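Local coordinates for protein frutapin (Artocarpus altilis, PDB 5KRP) that probably binds carbohydrates as a breadfruit lectin of the jacalin-related family, its chain folded into three four-stranded antiparallel sheets, at residues A[87-100]-A[136-148]. Numbering follows the deposited sequence.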
loop_
_atom_site.group_PDB
_atom_site.type_symbol
_atom_site.label_atom_id
_atom_site.label_comp_id
_atom_site.label_asym_id
_atom_site.label_seq_id
_atom_site.Cartn_x
_atom_site.Cartn_y
_atom_site.Cartn_z
ATOM N N PHE A 87 -2.954 -36.693 4.193
ATOM C CA PHE A 87 -3.956 -37.240 5.037
ATOM C C PHE A 87 -4.214 -38.612 4.433
ATOM O O PHE A 87 -4.727 -38.734 3.280
ATOM C CB PHE A 87 -5.192 -36.382 5.064
ATOM C CG PHE A 87 -6.042 -36.645 6.275
ATOM C CD1 PHE A 87 -5.622 -36.194 7.526
ATOM C CD2 PHE A 87 -7.241 -37.377 6.181
ATOM C CE1 PHE A 87 -6.386 -36.422 8.664
ATOM C CE2 PHE A 87 -8.017 -37.596 7.332
ATOM C CZ PHE A 87 -7.585 -37.124 8.574
ATOM N N SER A 88 -3.732 -39.606 5.172
ATOM C CA SER A 88 -3.529 -40.978 4.638
ATOM C C SER A 88 -4.832 -41.664 4.255
ATOM O O SER A 88 -4.862 -42.436 3.281
ATOM C CB SER A 88 -2.782 -41.856 5.658
ATOM O OG SER A 88 -3.344 -41.666 6.950
ATOM N N SER A 89 -5.910 -41.351 4.972
ATOM C CA SER A 89 -7.235 -41.958 4.701
ATOM C C SER A 89 -7.984 -41.457 3.454
ATOM O O SER A 89 -9.056 -41.962 3.176
ATOM C CB SER A 89 -8.135 -41.832 5.939
ATOM O OG SER A 89 -8.598 -40.508 6.127
ATOM N N LEU A 90 -7.452 -40.471 2.711
ATOM C CA LEU A 90 -7.959 -40.161 1.337
ATOM C C LEU A 90 -7.113 -40.954 0.272
ATOM O O LEU A 90 -5.881 -41.109 0.413
ATOM C CB LEU A 90 -7.931 -38.644 1.056
ATOM C CG LEU A 90 -8.339 -37.631 2.154
ATOM C CD1 LEU A 90 -7.495 -36.365 2.034
ATOM C CD2 LEU A 90 -9.830 -37.274 2.137
ATOM N N ALA A 91 -7.776 -41.449 -0.785
ATOM C CA ALA A 91 -7.113 -42.169 -1.923
ATOM C C ALA A 91 -5.923 -41.401 -2.523
ATOM O O ALA A 91 -4.832 -41.953 -2.857
ATOM C CB ALA A 91 -8.145 -42.433 -3.023
ATOM N N THR A 92 -6.137 -40.090 -2.621
ATOM C CA THR A 92 -5.158 -39.194 -3.230
ATOM C C THR A 92 -3.982 -38.887 -2.323
ATOM O O THR A 92 -3.009 -38.227 -2.766
ATOM C CB THR A 92 -5.814 -37.858 -3.531
ATOM O OG1 THR A 92 -6.306 -37.341 -2.268
ATOM C CG2 THR A 92 -6.935 -38.074 -4.580
ATOM N N ARG A 93 -4.064 -39.291 -1.047
ATOM C CA ARG A 93 -3.016 -38.923 -0.107
ATOM C C ARG A 93 -2.547 -37.409 -0.273
ATOM O O ARG A 93 -1.364 -37.057 -0.271
ATOM C CB ARG A 93 -1.855 -39.868 -0.242
ATOM C CG ARG A 93 -1.181 -39.984 1.090
ATOM C CD ARG A 93 -0.324 -41.216 1.214
ATOM N NE ARG A 93 0.693 -40.978 2.228
ATOM C CZ ARG A 93 1.764 -40.197 2.061
ATOM N NH1 ARG A 93 1.975 -39.539 0.904
ATOM N NH2 ARG A 93 2.633 -40.065 3.070
ATOM N N THR A 94 -3.494 -36.524 -0.445
ATOM C CA THR A 94 -3.125 -35.127 -0.756
ATOM C C THR A 94 -2.698 -34.389 0.596
ATOM O O THR A 94 -3.316 -34.660 1.626
ATOM C CB THR A 94 -4.260 -34.478 -1.461
ATOM O OG1 THR A 94 -3.767 -33.298 -2.066
ATOM C CG2 THR A 94 -5.458 -34.215 -0.549
ATOM N N PRO A 95 -1.684 -33.532 0.570
ATOM C CA PRO A 95 -1.386 -32.717 1.770
ATOM C C PRO A 95 -2.552 -31.789 2.140
ATOM O O PRO A 95 -3.175 -31.182 1.292
ATOM C CB PRO A 95 -0.158 -31.911 1.356
ATOM C CG PRO A 95 0.427 -32.674 0.168
ATOM C CD PRO A 95 -0.747 -33.153 -0.534
ATOM N N VAL A 96 -2.807 -31.714 3.432
ATOM C CA VAL A 96 -3.754 -30.808 4.035
ATOM C C VAL A 96 -3.153 -30.076 5.228
ATOM O O VAL A 96 -2.034 -30.353 5.687
ATOM C CB VAL A 96 -5.067 -31.558 4.489
ATOM C CG1 VAL A 96 -5.674 -32.324 3.366
ATOM C CG2 VAL A 96 -4.816 -32.471 5.669
ATOM N N VAL A 97 -3.914 -29.118 5.762
ATOM C CA VAL A 97 -3.480 -28.395 6.950
ATOM C C VAL A 97 -3.842 -29.209 8.177
ATOM O O VAL A 97 -5.020 -29.380 8.464
ATOM C CB VAL A 97 -4.163 -26.998 7.063
ATOM C CG1 VAL A 97 -3.713 -26.281 8.322
ATOM C CG2 VAL A 97 -3.902 -26.178 5.780
ATOM N N ARG A 98 -2.815 -29.716 8.834
ATOM C CA ARG A 98 -2.931 -30.663 9.948
ATOM C C ARG A 98 -3.069 -29.915 11.247
ATOM O O ARG A 98 -3.783 -30.351 12.161
ATOM C CB ARG A 98 -1.748 -31.651 10.004
ATOM C CG ARG A 98 -1.602 -32.585 8.804
ATOM C CD ARG A 98 -2.771 -33.532 8.591
ATOM N NE ARG A 98 -2.914 -34.287 9.813
ATOM C CZ ARG A 98 -2.243 -35.395 10.098
ATOM N NH1 ARG A 98 -1.450 -35.985 9.201
ATOM N NH2 ARG A 98 -2.374 -35.893 11.296
ATOM N N SER A 99 -2.466 -28.731 11.325
ATOM C CA SER A 99 -2.514 -27.935 12.564
ATOM C C SER A 99 -2.446 -26.418 12.212
ATOM O O SER A 99 -1.767 -26.051 11.229
ATOM C CB SER A 99 -1.304 -28.225 13.422
ATOM O OG SER A 99 -1.459 -27.721 14.712
ATOM N N LEU A 100 -3.023 -25.605 13.089
ATOM C CA LEU A 100 -2.864 -24.140 13.064
ATOM C C LEU A 100 -2.591 -23.611 14.492
ATOM O O LEU A 100 -3.093 -24.118 15.489
ATOM C CB LEU A 100 -4.075 -23.414 12.472
ATOM C CG LEU A 100 -4.291 -23.574 11.003
ATOM C CD1 LEU A 100 -5.626 -23.056 10.638
ATOM C CD2 LEU A 100 -3.217 -22.817 10.197
ATOM N N ARG A 136 -8.422 -23.545 0.373
ATOM C CA ARG A 136 -9.128 -24.614 -0.306
ATOM C C ARG A 136 -9.646 -25.595 0.726
ATOM O O ARG A 136 -8.933 -25.915 1.655
ATOM C CB ARG A 136 -8.276 -25.406 -1.239
ATOM C CG ARG A 136 -7.293 -24.684 -2.035
ATOM C CD ARG A 136 -6.537 -25.573 -3.014
ATOM N NE ARG A 136 -5.166 -25.363 -2.766
ATOM C CZ ARG A 136 -4.436 -24.319 -3.133
ATOM N NH1 ARG A 136 -4.946 -23.342 -3.819
ATOM N NH2 ARG A 136 -3.153 -24.290 -2.786
ATOM N N THR A 137 -10.918 -26.010 0.572
ATOM C CA THR A 137 -11.544 -26.920 1.510
ATOM C C THR A 137 -12.352 -27.990 0.774
ATOM O O THR A 137 -13.128 -27.667 -0.097
ATOM C CB THR A 137 -12.525 -26.115 2.398
ATOM O OG1 THR A 137 -11.772 -25.128 3.129
ATOM C CG2 THR A 137 -13.183 -27.059 3.442
ATOM N N GLY A 138 -12.146 -29.213 1.147
ATOM C CA GLY A 138 -12.925 -30.353 0.645
ATOM C C GLY A 138 -13.597 -30.928 1.880
ATOM O O GLY A 138 -14.482 -30.276 2.435
ATOM N N ASP A 139 -13.200 -32.128 2.274
ATOM C CA ASP A 139 -13.591 -32.663 3.551
ATOM C C ASP A 139 -12.834 -31.941 4.661
ATOM O O ASP A 139 -13.318 -31.919 5.761
ATOM C CB ASP A 139 -13.287 -34.141 3.686
ATOM C CG ASP A 139 -14.137 -35.027 2.767
ATOM O OD1 ASP A 139 -15.135 -34.571 2.142
ATOM O OD2 ASP A 139 -13.712 -36.207 2.653
ATOM N N LEU A 140 -11.623 -31.422 4.355
ATOM C CA LEU A 140 -10.726 -30.833 5.295
ATOM C C LEU A 140 -10.238 -29.483 4.655
ATOM O O LEU A 140 -10.521 -29.176 3.491
ATOM C CB LEU A 140 -9.497 -31.722 5.515
ATOM C CG LEU A 140 -9.823 -33.069 6.209
ATOM C CD1 LEU A 140 -8.600 -33.923 6.208
ATOM C CD2 LEU A 140 -10.279 -32.892 7.619
ATOM N N LEU A 141 -9.511 -28.727 5.448
ATOM C CA LEU A 141 -8.835 -27.527 4.963
ATOM C C LEU A 141 -7.579 -28.005 4.260
ATOM O O LEU A 141 -6.578 -28.238 4.865
ATOM C CB LEU A 141 -8.500 -26.633 6.192
ATOM C CG LEU A 141 -7.842 -25.294 5.800
ATOM C CD1 LEU A 141 -8.779 -24.511 4.953
ATOM C CD2 LEU A 141 -7.382 -24.524 7.014
ATOM N N ASP A 142 -7.647 -28.119 2.944
ATOM C CA ASP A 142 -6.452 -28.462 2.171
ATOM C C ASP A 142 -5.309 -27.431 2.230
ATOM O O ASP A 142 -4.135 -27.801 2.288
ATOM C CB ASP A 142 -6.854 -28.635 0.712
ATOM C CG ASP A 142 -7.784 -29.829 0.478
ATOM O OD1 ASP A 142 -8.996 -29.756 0.794
ATOM O OD2 ASP A 142 -7.308 -30.865 -0.062
ATOM N N ALA A 143 -5.641 -26.145 2.258
ATOM C CA ALA A 143 -4.571 -25.119 2.203
ATOM C C ALA A 143 -5.152 -23.797 2.702
ATOM O O ALA A 143 -6.365 -23.581 2.642
ATOM C CB ALA A 143 -4.038 -24.950 0.777
ATOM N N ILE A 144 -4.267 -22.976 3.234
ATOM C CA ILE A 144 -4.659 -21.643 3.687
ATOM C C ILE A 144 -3.593 -20.613 3.366
ATOM O O ILE A 144 -2.367 -20.852 3.489
ATOM C CB ILE A 144 -5.047 -21.673 5.165
ATOM C CG1 ILE A 144 -5.659 -20.354 5.645
ATOM C CG2 ILE A 144 -3.875 -21.906 6.061
ATOM C CD1 ILE A 144 -5.637 -20.356 7.172
ATOM N N GLY A 145 -4.105 -19.429 2.956
ATOM C CA GLY A 145 -3.246 -18.297 2.596
ATOM C C GLY A 145 -3.774 -17.005 3.224
ATOM O O GLY A 145 -4.867 -16.992 3.729
ATOM N N VAL A 146 -2.976 -15.944 3.159
ATOM C CA VAL A 146 -3.304 -14.730 3.915
ATOM C C VAL A 146 -3.072 -13.494 3.092
ATOM O O VAL A 146 -2.070 -13.322 2.421
ATOM C CB VAL A 146 -2.677 -14.609 5.340
ATOM C CG1 VAL A 146 -3.046 -15.816 6.194
ATOM C CG2 VAL A 146 -1.183 -14.442 5.295
ATOM N N HIS A 147 -4.070 -12.598 3.173
ATOM C CA HIS A 147 -3.960 -11.265 2.596
ATOM C C HIS A 147 -3.448 -10.295 3.664
ATOM O O HIS A 147 -3.956 -10.328 4.795
ATOM C CB HIS A 147 -5.333 -10.765 2.142
ATOM C CG HIS A 147 -5.973 -11.595 1.058
ATOM N ND1 HIS A 147 -5.397 -11.761 -0.197
ATOM C CD2 HIS A 147 -7.152 -12.280 1.019
ATOM C CE1 HIS A 147 -6.188 -12.506 -0.951
ATOM N NE2 HIS A 147 -7.251 -12.846 -0.236
ATOM N N MET A 148 -2.516 -9.397 3.295
ATOM C CA MET A 148 -1.948 -8.450 4.259
ATOM C C MET A 148 -2.064 -7.009 3.768
ATOM O O MET A 148 -1.945 -6.746 2.552
ATOM C CB MET A 148 -0.467 -8.771 4.543
ATOM C CG MET A 148 -0.278 -10.226 5.045
ATOM S SD MET A 148 1.450 -10.600 5.410
ATOM C CE MET A 148 1.594 -9.456 6.781
HETATM O O HOH W 1 -4.818 -31.062 -0.929
#
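Leu140 and Phe87 meet at about a right angle, a methyl set squarely against an aromatic face: CD1 of Leu140 stands 3.7 Å from the centroid of the Phe87 ring, 10° off its normal, a CH-pi contact. The ring gets there with CG anti to the backbone N. The same methyl also touches CG2 of Val96, so one leucine branch bridges the 87-90 turn and the start of strand 95-100. Next to this apolar patch lies the one direct hydrogen bond between the segments, Val97 N to Leu141 O, at 2.9 Å and nearly straight at 168°. Beyond it, CG2 of Val97 rests on CG of Leu141 (4.0 Å) and over CA of Ala143, while CD1 of Leu100 packs against CD2 of Leu141; Ile38 of strand 38-47 adds to this core. On the polar flank a water donates to Asp142 OD2 (2.6 Å) and to Pro95 O and accepts from Thr94 OG1, tying the carboxylate to the point where the loop enters strand 95-100. A glycerol, probably from the crystallisation liquor, also hydrogen-bonds to Asp142 OD2 and to the backbone N atoms of Asp139 and Leu140. Strands 95-100 and 141-148, from two different sheets, run at 77° to each other, in keeping with the beta-prism of jacalin-related lectins, and the glycerol-bound Gly138-Asp142 segment, a Gly-X-X-X-Asp sequence running from loop into strand, is consistent with the family's sugar pocket.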